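Local coordinates for protein putative methylase (Clostridium difficile, PDB 3LDU) that probably methylates guanine bases of ribosomal RNA, and binds guanosine triphosphate in its methyltransferase domain, at residues A[54-62]-A[180-189]; A[158-168]-A[222-233]. All coordinates share one frame; numbering follows the deposited sequence. Where two conformers were deposited one is given.

From the N terminus the chain builds the ferredoxin-like region, where the end of helix 48-55 and the turn after it supply residues 54-62 to contact 1. It then runs through the THUMP region to strand 153-159, whose exit, 158-168, enters contact 2. Helix 181-189 returns to the turn and closes the loop of contact 1 across 117 intervening residues; residues 222-233, between helices 208-217 and 238-251, close contact 2 across 53. The segments alternate, so the two loops cross. Both tie the N-terminal part of the molecule to the methyltransferase domain, and they meet where V62 lies beside T160 and T161 and M54 beside P222.

Contact 1 of 2, residues A[54-62]-A[180-189]; sequences MWLRCAERV and RETLAAGLIY
E60 meets both R180 and T182, one carboxylate oxygen for each. Its chain folds back at chi2 (-62°), bringing the carboxylate to the start of helix 181-189. OE2 accepts a hydrogen bond from T182 OG1 at 2.6 Å, on the syn side and slightly out of the carboxylate plane. OE1 forms a salt bridge with R180, 2.8 Å from NE, while NH2 adds a weak bond to the same oxygen. R180 comes from above the carboxylate plane, the two flat groups being turned 59° apart; with CG anti to the backbone N (chi1 -160°) and the chain extended to NE, it reaches E60 from the residue just before the helix. T182 directs its methyl CG2 at the backbone oxygens of R57 and A59, and its CA makes a CA-H...O contact with R57 O, 3.3 Å away.

Here the turn after helix 48-55, in the ferredoxin-like region, packs on helix 181-189 of the Rossmann-like methyltransferase domain. A185 and G186 keep the helix surface low, so that R57 CB comes within 3.6 Å of A185 CB and C58 SG within 3.7 Å of G186 N.

That sulfur also lies at the edge of the Y189 ring, 3.7 Å from CD2, a sulfur-aromatic contact. R57 crosses Y189 at about a right angle, CD 3.1 Å from OH; its NH1 is hydrogen-bonded to M220 O, whereas the tyrosine hydroxyl has E24 as its main polar partner.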
loop_
_atom_site.group_PDB
_atom_site.type_symbol
_atom_site.label_atom_id
_atom_site.label_comp_id
_atom_site.label_asym_id
_atom_site.label_seq_id
_atom_site.Cartn_x
_atom_site.Cartn_y
_atom_site.Cartn_z
HETATM N N MSE A 54 -8.444 8.050 0.681
HETATM C CA MSE A 54 -8.654 8.396 -0.726
HETATM C C MSE A 54 -7.349 8.424 -1.514
HETATM O O MSE A 54 -7.295 7.981 -2.675
HETATM C CB MSE A 54 -9.323 9.764 -0.835
HETATM C CG MSE A 54 -9.584 10.235 -2.261
HETATM SE SE MSE A 54 -10.765 9.046 -3.281
HETATM C CE MSE A 54 -12.024 8.601 -1.943
ATOM N N TRP A 55 -6.310 8.964 -0.881
ATOM C CA TRP A 55 -5.116 9.393 -1.604
ATOM C C TRP A 55 -3.852 8.564 -1.372
ATOM O O TRP A 55 -2.977 8.530 -2.240
ATOM C CB TRP A 55 -4.821 10.875 -1.306
ATOM C CG TRP A 55 -5.732 11.807 -2.060
ATOM C CD1 TRP A 55 -6.822 12.486 -1.567
ATOM C CD2 TRP A 55 -5.663 12.110 -3.452
ATOM N NE1 TRP A 55 -7.412 13.213 -2.578
ATOM C CE2 TRP A 55 -6.724 12.998 -3.744
ATOM C CE3 TRP A 55 -4.801 11.730 -4.490
ATOM C CZ2 TRP A 55 -6.937 13.510 -5.023
ATOM C CZ3 TRP A 55 -5.018 12.230 -5.754
ATOM C CH2 TRP A 55 -6.076 13.111 -6.014
ATOM N N LEU A 56 -3.728 7.909 -0.219
ATOM C CA LEU A 56 -2.473 7.203 0.054
ATOM C C LEU A 56 -2.333 5.918 -0.777
ATOM O O LEU A 56 -3.184 5.020 -0.695
ATOM C CB LEU A 56 -2.353 6.899 1.558
ATOM C CG LEU A 56 -2.295 8.135 2.448
ATOM C CD1 LEU A 56 -2.247 7.695 3.922
ATOM C CD2 LEU A 56 -1.090 9.012 2.104
ATOM N N ARG A 57 -1.257 5.832 -1.567
ATOM C CA ARG A 57 -1.007 4.680 -2.438
ATOM C C ARG A 57 -0.111 3.630 -1.803
ATOM O O ARG A 57 -0.099 2.486 -2.246
ATOM C CB ARG A 57 -0.366 5.133 -3.752
ATOM C CG ARG A 57 -1.111 6.254 -4.435
ATOM C CD ARG A 57 -0.500 6.618 -5.772
ATOM N NE ARG A 57 -1.030 7.887 -6.269
ATOM C CZ ARG A 57 -2.061 7.988 -7.093
ATOM N NH1 ARG A 57 -2.686 6.887 -7.522
ATOM N NH2 ARG A 57 -2.478 9.185 -7.478
ATOM N N CYS A 58 0.629 4.013 -0.762
ATOM C CA CYS A 58 1.582 3.093 -0.129
ATOM C C CYS A 58 1.171 2.605 1.263
ATOM O O CYS A 58 1.882 1.832 1.895
ATOM C CB CYS A 58 2.967 3.732 -0.088
ATOM S SG CYS A 58 3.640 3.995 -1.764
ATOM N N ALA A 59 0.017 3.071 1.737
ATOM C CA ALA A 59 -0.511 2.631 3.024
ATOM C C ALA A 59 -1.292 1.343 2.851
ATOM O O ALA A 59 -2.048 1.204 1.897
ATOM C CB ALA A 59 -1.434 3.714 3.608
ATOM N N GLU A 60 -1.147 0.410 3.787
ATOM C CA GLU A 60 -1.939 -0.816 3.705
ATOM C C GLU A 60 -3.322 -0.597 4.305
ATOM O O GLU A 60 -4.253 -1.336 4.001
ATOM C CB GLU A 60 -1.256 -1.975 4.426
ATOM C CG GLU A 60 0.095 -2.339 3.853
ATOM C CD GLU A 60 0.013 -2.808 2.408
ATOM O OE1 GLU A 60 -0.926 -3.563 2.068
ATOM O OE2 GLU A 60 0.911 -2.435 1.622
ATOM N N ARG A 61 -3.428 0.412 5.167
ATOM C CA ARG A 61 -4.718 0.837 5.695
ATOM C C ARG A 61 -4.536 2.062 6.570
ATOM O O ARG A 61 -3.428 2.586 6.699
ATOM C CB ARG A 61 -5.454 -0.288 6.432
ATOM C CG ARG A 61 -4.646 -0.970 7.512
ATOM C CD ARG A 61 -5.485 -2.010 8.239
ATOM N NE ARG A 61 -5.900 -3.111 7.369
ATOM C CZ ARG A 61 -7.099 -3.214 6.809
ATOM N NH1 ARG A 61 -7.387 -4.257 6.036
ATOM N NH2 ARG A 61 -8.011 -2.275 7.020
ATOM N N VAL A 62 -5.651 2.600 7.049
ATOM C CA VAL A 62 -5.614 3.834 7.813
ATOM C C VAL A 62 -6.344 3.581 9.122
ATOM O O VAL A 62 -7.538 3.277 9.115
ATOM C CB VAL A 62 -6.292 4.991 7.060
ATOM C CG1 VAL A 62 -6.351 6.251 7.953
ATOM C CG2 VAL A 62 -5.563 5.270 5.744
ATOM N N ARG A 180 2.021 -6.676 -5.156
ATOM C CA ARG A 180 1.018 -5.924 -4.399
ATOM C C ARG A 180 0.902 -4.492 -4.937
ATOM O O ARG A 180 1.920 -3.878 -5.273
ATOM C CB ARG A 180 1.440 -5.898 -2.929
ATOM C CG ARG A 180 0.327 -5.597 -1.972
ATOM C CD ARG A 180 0.827 -5.796 -0.550
ATOM N NE ARG A 180 -0.251 -5.755 0.432
ATOM C CZ ARG A 180 -0.800 -6.833 0.988
ATOM N NH1 ARG A 180 -0.377 -8.052 0.661
ATOM N NH2 ARG A 180 -1.775 -6.689 1.879
ATOM N N GLU A 181 -0.322 -3.960 -5.023
ATOM C CA GLU A 181 -0.545 -2.618 -5.588
ATOM C C GLU A 181 0.225 -1.511 -4.841
ATOM O O GLU A 181 0.735 -0.560 -5.452
ATOM C CB GLU A 181 -2.044 -2.279 -5.619
ATOM C CG GLU A 181 -2.878 -3.138 -6.565
ATOM C CD GLU A 181 -3.419 -4.415 -5.927
ATOM O OE1 GLU A 181 -2.756 -4.990 -5.029
ATOM O OE2 GLU A 181 -4.520 -4.847 -6.337
ATOM N N THR A 182 0.270 -1.609 -3.514
ATOM C CA THR A 182 0.964 -0.607 -2.699
ATOM C C THR A 182 2.474 -0.644 -2.959
ATOM O O THR A 182 3.125 0.395 -3.068
ATOM C CB THR A 182 0.735 -0.854 -1.212
ATOM O OG1 THR A 182 0.923 -2.245 -0.933
ATOM C CG2 THR A 182 -0.703 -0.448 -0.838
ATOM N N LEU A 183 3.022 -1.849 -3.050
ATOM C CA LEU A 183 4.441 -2.004 -3.374
ATOM C C LEU A 183 4.733 -1.412 -4.751
ATOM O O LEU A 183 5.704 -0.673 -4.926
ATOM C CB LEU A 183 4.836 -3.472 -3.321
ATOM C CG LEU A 183 6.281 -3.808 -3.687
ATOM C CD1 LEU A 183 7.236 -3.057 -2.793
ATOM C CD2 LEU A 183 6.514 -5.303 -3.568
ATOM N N ALA A 184 3.885 -1.732 -5.725
ATOM C CA ALA A 184 4.053 -1.203 -7.077
ATOM C C ALA A 184 4.061 0.320 -7.101
ATOM O O ALA A 184 4.896 0.932 -7.741
ATOM C CB ALA A 184 2.957 -1.753 -8.017
ATOM N N ALA A 185 3.123 0.955 -6.400
ATOM C CA ALA A 185 3.158 2.413 -6.333
ATOM C C ALA A 185 4.462 2.905 -5.723
ATOM O O ALA A 185 5.022 3.907 -6.165
ATOM C CB ALA A 185 1.953 2.940 -5.521
ATOM N N GLY A 186 4.944 2.208 -4.700
ATOM C CA GLY A 186 6.190 2.600 -4.059
ATOM C C GLY A 186 7.373 2.498 -5.015
ATOM O O GLY A 186 8.277 3.324 -4.982
ATOM N N LEU A 187 7.365 1.475 -5.856
ATOM C CA LEU A 187 8.414 1.332 -6.866
ATOM C C LEU A 187 8.435 2.561 -7.781
ATOM O O LEU A 187 9.488 3.132 -8.026
ATOM C CB LEU A 187 8.186 0.061 -7.679
ATOM C CG LEU A 187 8.919 -1.231 -7.328
ATOM C CD1 LEU A 187 9.256 -1.387 -5.843
ATOM C CD2 LEU A 187 8.205 -2.460 -7.905
ATOM N N ILE A 188 7.265 2.967 -8.282
ATOM C CA ILE A 188 7.202 4.144 -9.137
ATOM C C ILE A 188 7.777 5.377 -8.428
ATOM O O ILE A 188 8.554 6.146 -9.000
ATOM C CB ILE A 188 5.766 4.483 -9.573
ATOM C CG1 ILE A 188 5.072 3.272 -10.214
ATOM C CG2 ILE A 188 5.781 5.670 -10.550
ATOM C CD1 ILE A 188 5.859 2.659 -11.351
ATOM N N TYR A 189 7.351 5.567 -7.181
ATOM C CA TYR A 189 7.783 6.702 -6.377
ATOM C C TYR A 189 9.294 6.734 -6.137
ATOM O O TYR A 189 9.868 7.806 -5.882
ATOM C CB TYR A 189 7.075 6.649 -5.024
ATOM C CG TYR A 189 5.641 7.133 -5.000
ATOM C CD1 TYR A 189 5.193 8.148 -5.842
ATOM C CD2 TYR A 189 4.748 6.612 -4.078
ATOM C CE1 TYR A 189 3.860 8.602 -5.762
ATOM C CE2 TYR A 189 3.441 7.053 -4.002
ATOM C CZ TYR A 189 3.008 8.042 -4.837
ATOM O OH TYR A 189 1.700 8.459 -4.725
#

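Contact 2 of 2, residues A[158-168]-A[222-233]; sequences IDTTGDALHKR and PGLNREFISEKW
R226 sends its guanidinium into the bend formed by D163, A164 and K167, where backbone carbonyls receive it. NH1 and NH2 grip D163 O end-on, each at 2.9 Å, with that oxygen near the guanidinium plane. NH1 also donates to K167 O (3.1 Å) and weakly to A164 O, while NE and NH2 hold E227 O side-on. The bend at chi3 (-70°) turns the group into this ring of acceptors, a task for which arginine's several N-H groups are well suited.

Further hydrogen bonds are made to backbone carbonyls: I229 N reaches T161 O at 2.9 Å, and S230 uses both its OG and its N on T160 O, the hydroxyl arriving on a lone pair in the carbonyl plane at 2.7 Å. The exit of strand 153-159, bent by an Asx turn in which D159 OD1 accepts from T161 N, lies along the loop between helices 208-217 and 238-251 of the methyltransferase domain.

Packing contacts flank the polar ones. L165 CD2 meets the edge of F228 at CE1 (3.3 Å), and I158 CG2 touches W233 CH2 at 3.5 Å. P222 CB covers one face of the R168 guanidinium, whose NE is salt-bridged to E212.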
loop_
_atom_site.group_PDB
_atom_site.type_symbol
_atom_site.label_atom_id
_atom_site.label_comp_id
_atom_site.label_asym_id
_atom_site.label_seq_id
_atom_site.Cartn_x
_atom_site.Cartn_y
_atom_site.Cartn_z
ATOM N N ILE A 158 -8.976 2.066 15.744
ATOM C CA ILE A 158 -10.131 1.602 14.981
ATOM C C ILE A 158 -9.785 1.656 13.499
ATOM O O ILE A 158 -9.275 2.660 13.008
ATOM C CB ILE A 158 -11.388 2.465 15.244
ATOM C CG1 ILE A 158 -11.580 2.677 16.760
ATOM C CG2 ILE A 158 -12.623 1.838 14.588
ATOM C CD1 ILE A 158 -12.867 3.390 17.140
ATOM N N ASP A 159 -10.050 0.563 12.796
ATOM C CA ASP A 159 -9.817 0.501 11.354
ATOM C C ASP A 159 -10.818 1.394 10.620
ATOM O O ASP A 159 -12.029 1.228 10.795
ATOM C CB ASP A 159 -9.961 -0.950 10.894
ATOM C CG ASP A 159 -9.853 -1.099 9.387
ATOM O OD1 ASP A 159 -9.209 -0.242 8.761
ATOM O OD2 ASP A 159 -10.406 -2.076 8.839
ATOM N N THR A 160 -10.329 2.339 9.816
ATOM C CA THR A 160 -11.212 3.245 9.070
ATOM C C THR A 160 -11.402 2.771 7.635
ATOM O O THR A 160 -12.196 3.342 6.880
ATOM C CB THR A 160 -10.679 4.702 9.027
ATOM O OG1 THR A 160 -9.542 4.775 8.156
ATOM C CG2 THR A 160 -10.279 5.193 10.411
ATOM N N THR A 161 -10.672 1.718 7.270
ATOM C CA THR A 161 -10.544 1.300 5.867
ATOM C C THR A 161 -11.469 0.153 5.445
ATOM O O THR A 161 -12.251 0.294 4.513
ATOM C CB THR A 161 -9.084 0.914 5.582
ATOM O OG1 THR A 161 -8.250 2.040 5.869
ATOM C CG2 THR A 161 -8.927 0.498 4.121
ATOM N N GLY A 162 -11.400 -0.971 6.148
ATOM C CA GLY A 162 -12.163 -2.147 5.768
ATOM C C GLY A 162 -11.298 -3.073 4.916
ATOM O O GLY A 162 -10.285 -3.581 5.386
ATOM N N ASP A 163 -11.687 -3.301 3.671
ATOM C CA ASP A 163 -10.833 -4.072 2.763
ATOM C C ASP A 163 -9.450 -3.421 2.658
ATOM O O ASP A 163 -9.341 -2.211 2.486
ATOM C CB ASP A 163 -11.460 -4.175 1.370
ATOM C CG ASP A 163 -12.576 -5.195 1.302
ATOM O OD1 ASP A 163 -12.716 -5.994 2.252
ATOM O OD2 ASP A 163 -13.311 -5.201 0.291
ATOM N N ALA A 164 -8.396 -4.220 2.769
ATOM C CA ALA A 164 -7.031 -3.693 2.662
ATOM C C ALA A 164 -6.901 -2.701 1.501
ATOM O O ALA A 164 -7.437 -2.931 0.414
ATOM C CB ALA A 164 -6.030 -4.831 2.505
ATOM N N LEU A 165 -6.177 -1.608 1.731
ATOM C CA LEU A 165 -6.076 -0.522 0.761
ATOM C C LEU A 165 -5.494 -0.948 -0.589
ATOM O O LEU A 165 -5.811 -0.348 -1.625
ATOM C CB LEU A 165 -5.257 0.649 1.333
ATOM C CG LEU A 165 -6.026 1.686 2.142
ATOM C CD1 LEU A 165 -5.109 2.849 2.501
ATOM C CD2 LEU A 165 -7.262 2.174 1.364
ATOM N N HIS A 166 -4.653 -1.980 -0.595
ATOM C CA HIS A 166 -4.049 -2.392 -1.860
ATOM C C HIS A 166 -5.112 -2.862 -2.852
ATOM O O HIS A 166 -4.867 -2.916 -4.063
ATOM C CB HIS A 166 -2.956 -3.453 -1.658
ATOM C CG HIS A 166 -3.482 -4.815 -1.304
ATOM N ND1 HIS A 166 -3.805 -5.754 -2.254
ATOM C CD2 HIS A 166 -3.714 -5.389 -0.097
ATOM C CE1 HIS A 166 -4.230 -6.858 -1.648
ATOM N NE2 HIS A 166 -4.188 -6.659 -0.348
ATOM N N LYS A 167 -6.298 -3.189 -2.345
ATOM C CA LYS A 167 -7.386 -3.578 -3.226
ATOM C C LYS A 167 -8.075 -2.311 -3.714
ATOM O O LYS A 167 -9.014 -1.820 -3.071
ATOM C CB LYS A 167 -8.357 -4.503 -2.494
ATOM C CG LYS A 167 -7.681 -5.725 -1.897
ATOM C CD LYS A 167 -8.657 -6.681 -1.259
ATOM C CE LYS A 167 -7.936 -7.938 -0.793
ATOM N NZ LYS A 167 -8.887 -9.031 -0.439
ATOM N N ARG A 168 -7.587 -1.757 -4.824
ATOM C CA ARG A 168 -8.178 -0.542 -5.392
ATOM C C ARG A 168 -9.533 -0.859 -6.010
ATOM O O ARG A 168 -10.400 0.008 -6.109
ATOM C CB ARG A 168 -7.279 0.095 -6.465
ATOM C CG ARG A 168 -6.195 1.064 -5.978
ATOM C CD ARG A 168 -5.090 0.291 -5.365
ATOM N NE ARG A 168 -3.767 0.920 -5.436
ATOM C CZ ARG A 168 -3.114 1.400 -4.383
ATOM N NH1 ARG A 168 -1.887 1.894 -4.530
ATOM N NH2 ARG A 168 -3.684 1.381 -3.176
ATOM N N PRO A 222 -6.089 6.655 -5.500
ATOM C CA PRO A 222 -6.222 5.195 -5.422
ATOM C C PRO A 222 -7.593 4.756 -4.933
ATOM O O PRO A 222 -8.093 3.723 -5.386
ATOM C CB PRO A 222 -5.136 4.782 -4.412
ATOM C CG PRO A 222 -4.721 6.056 -3.732
ATOM C CD PRO A 222 -4.928 7.144 -4.740
ATOM N N GLY A 223 -8.205 5.532 -4.045
ATOM C CA GLY A 223 -9.471 5.123 -3.438
ATOM C C GLY A 223 -10.727 5.535 -4.191
ATOM O O GLY A 223 -11.842 5.358 -3.696
ATOM N N LEU A 224 -10.549 6.074 -5.395
ATOM C CA LEU A 224 -11.650 6.707 -6.129
ATOM C C LEU A 224 -12.773 5.744 -6.481
ATOM O O LEU A 224 -13.947 6.122 -6.481
ATOM C CB LEU A 224 -11.114 7.384 -7.394
ATOM C CG LEU A 224 -11.937 8.463 -8.098
ATOM C CD1 LEU A 224 -12.356 9.610 -7.160
ATOM C CD2 LEU A 224 -11.159 8.983 -9.304
ATOM N N ASN A 225 -12.427 4.497 -6.770
ATOM C CA ASN A 225 -13.434 3.533 -7.198
ATOM C C ASN A 225 -13.688 2.412 -6.200
ATOM O O ASN A 225 -14.072 1.309 -6.590
ATOM C CB ASN A 225 -13.080 2.949 -8.571
ATOM C CG ASN A 225 -13.205 3.969 -9.688
ATOM O OD1 ASN A 225 -14.180 4.720 -9.750
ATOM N ND2 ASN A 225 -12.219 3.998 -10.578
ATOM N N ARG A 226 -13.478 2.689 -4.915
ATOM C CA ARG A 226 -13.812 1.713 -3.891
ATOM C C ARG A 226 -14.459 2.375 -2.678
ATOM O O ARG A 226 -14.525 3.606 -2.588
ATOM C CB ARG A 226 -12.590 0.906 -3.463
ATOM C CG ARG A 226 -11.423 1.741 -2.955
ATOM C CD ARG A 226 -10.526 0.885 -2.077
ATOM N NE ARG A 226 -11.187 0.567 -0.812
ATOM C CZ ARG A 226 -10.725 -0.296 0.094
ATOM N NH1 ARG A 226 -9.602 -0.959 -0.126
ATOM N NH2 ARG A 226 -11.394 -0.514 1.219
ATOM N N GLU A 227 -14.934 1.558 -1.749
ATOM C CA GLU A 227 -15.535 2.113 -0.542
ATOM C C GLU A 227 -14.747 1.767 0.724
ATOM O O GLU A 227 -13.867 0.902 0.714
ATOM C CB GLU A 227 -17.011 1.760 -0.427
ATOM C CG GLU A 227 -17.342 0.297 -0.355
ATOM C CD GLU A 227 -18.843 0.065 -0.489
ATOM O OE1 GLU A 227 -19.535 -0.050 0.549
ATOM O OE2 GLU A 227 -19.333 0.027 -1.637
ATOM N N PHE A 228 -15.045 2.485 1.795
ATOM C CA PHE A 228 -14.299 2.351 3.038
ATOM C C PHE A 228 -15.272 2.184 4.178
ATOM O O PHE A 228 -16.351 2.790 4.177
ATOM C CB PHE A 228 -13.434 3.587 3.249
ATOM C CG PHE A 228 -12.480 3.818 2.126
ATOM C CD1 PHE A 228 -11.254 3.179 2.110
ATOM C CD2 PHE A 228 -12.823 4.642 1.066
ATOM C CE1 PHE A 228 -10.371 3.377 1.057
ATOM C CE2 PHE A 228 -11.947 4.846 0.023
ATOM C CZ PHE A 228 -10.721 4.205 0.017
ATOM N N ILE A 229 -14.909 1.351 5.149
ATOM C CA ILE A 229 -15.830 1.053 6.256
ATOM C C ILE A 229 -16.275 2.310 7.008
ATOM O O ILE A 229 -17.425 2.382 7.437
ATOM C CB ILE A 229 -15.213 0.017 7.230
ATOM C CG1 ILE A 229 -16.288 -0.598 8.127
ATOM C CG2 ILE A 229 -14.098 0.654 8.067
ATOM C CD1 ILE A 229 -17.394 -1.302 7.364
ATOM N N SER A 230 -15.399 3.307 7.153
ATOM C CA SER A 230 -15.731 4.517 7.930
ATOM C C SER A 230 -16.719 5.455 7.235
ATOM O O SER A 230 -17.211 6.421 7.846
ATOM C CB SER A 230 -14.466 5.306 8.286
ATOM O OG SER A 230 -13.707 5.596 7.115
ATOM N N GLU A 231 -17.010 5.188 5.965
ATOM C CA GLU A 231 -18.014 5.974 5.262
ATOM C C GLU A 231 -19.400 5.758 5.860
ATOM O O GLU A 231 -20.297 6.585 5.671
ATOM C CB GLU A 231 -18.029 5.654 3.767
ATOM C CG GLU A 231 -16.796 6.145 3.036
ATOM C CD GLU A 231 -16.901 5.911 1.551
ATOM O OE1 GLU A 231 -16.572 4.791 1.104
ATOM O OE2 GLU A 231 -17.322 6.843 0.832
ATOM N N LYS A 232 -19.578 4.651 6.578
ATOM C CA LYS A 232 -20.861 4.381 7.234
ATOM C C LYS A 232 -20.944 4.891 8.682
ATOM O O LYS A 232 -22.006 4.818 9.305
ATOM C CB LYS A 232 -21.188 2.888 7.205
ATOM C CG LYS A 232 -21.195 2.280 5.805
ATOM C CD LYS A 232 -21.516 0.792 5.871
ATOM C CE LYS A 232 -21.536 0.158 4.491
ATOM N NZ LYS A 232 -22.560 0.784 3.607
ATOM N N TRP A 233 -19.848 5.421 9.212
ATOM C CA TRP A 233 -19.822 5.824 10.615
ATOM C C TRP A 233 -20.698 7.034 10.899
ATOM O O TRP A 233 -20.511 8.097 10.312
ATOM C CB TRP A 233 -18.397 6.144 11.056
ATOM C CG TRP A 233 -17.500 4.956 11.159
ATOM C CD1 TRP A 233 -17.830 3.646 10.936
ATOM C CD2 TRP A 233 -16.119 4.966 11.544
ATOM N NE1 TRP A 233 -16.721 2.843 11.138
ATOM C CE2 TRP A 233 -15.664 3.631 11.513
ATOM C CE3 TRP A 233 -15.221 5.979 11.904
ATOM C CZ2 TRP A 233 -14.346 3.281 11.833
ATOM C CZ3 TRP A 233 -13.924 5.632 12.223
ATOM C CH2 TRP A 233 -13.496 4.293 12.183
HETATM O O HOH W 1 -14.325 -2.109 2.173
HETATM O O HOH W 2 -10.238 2.564 -6.422
#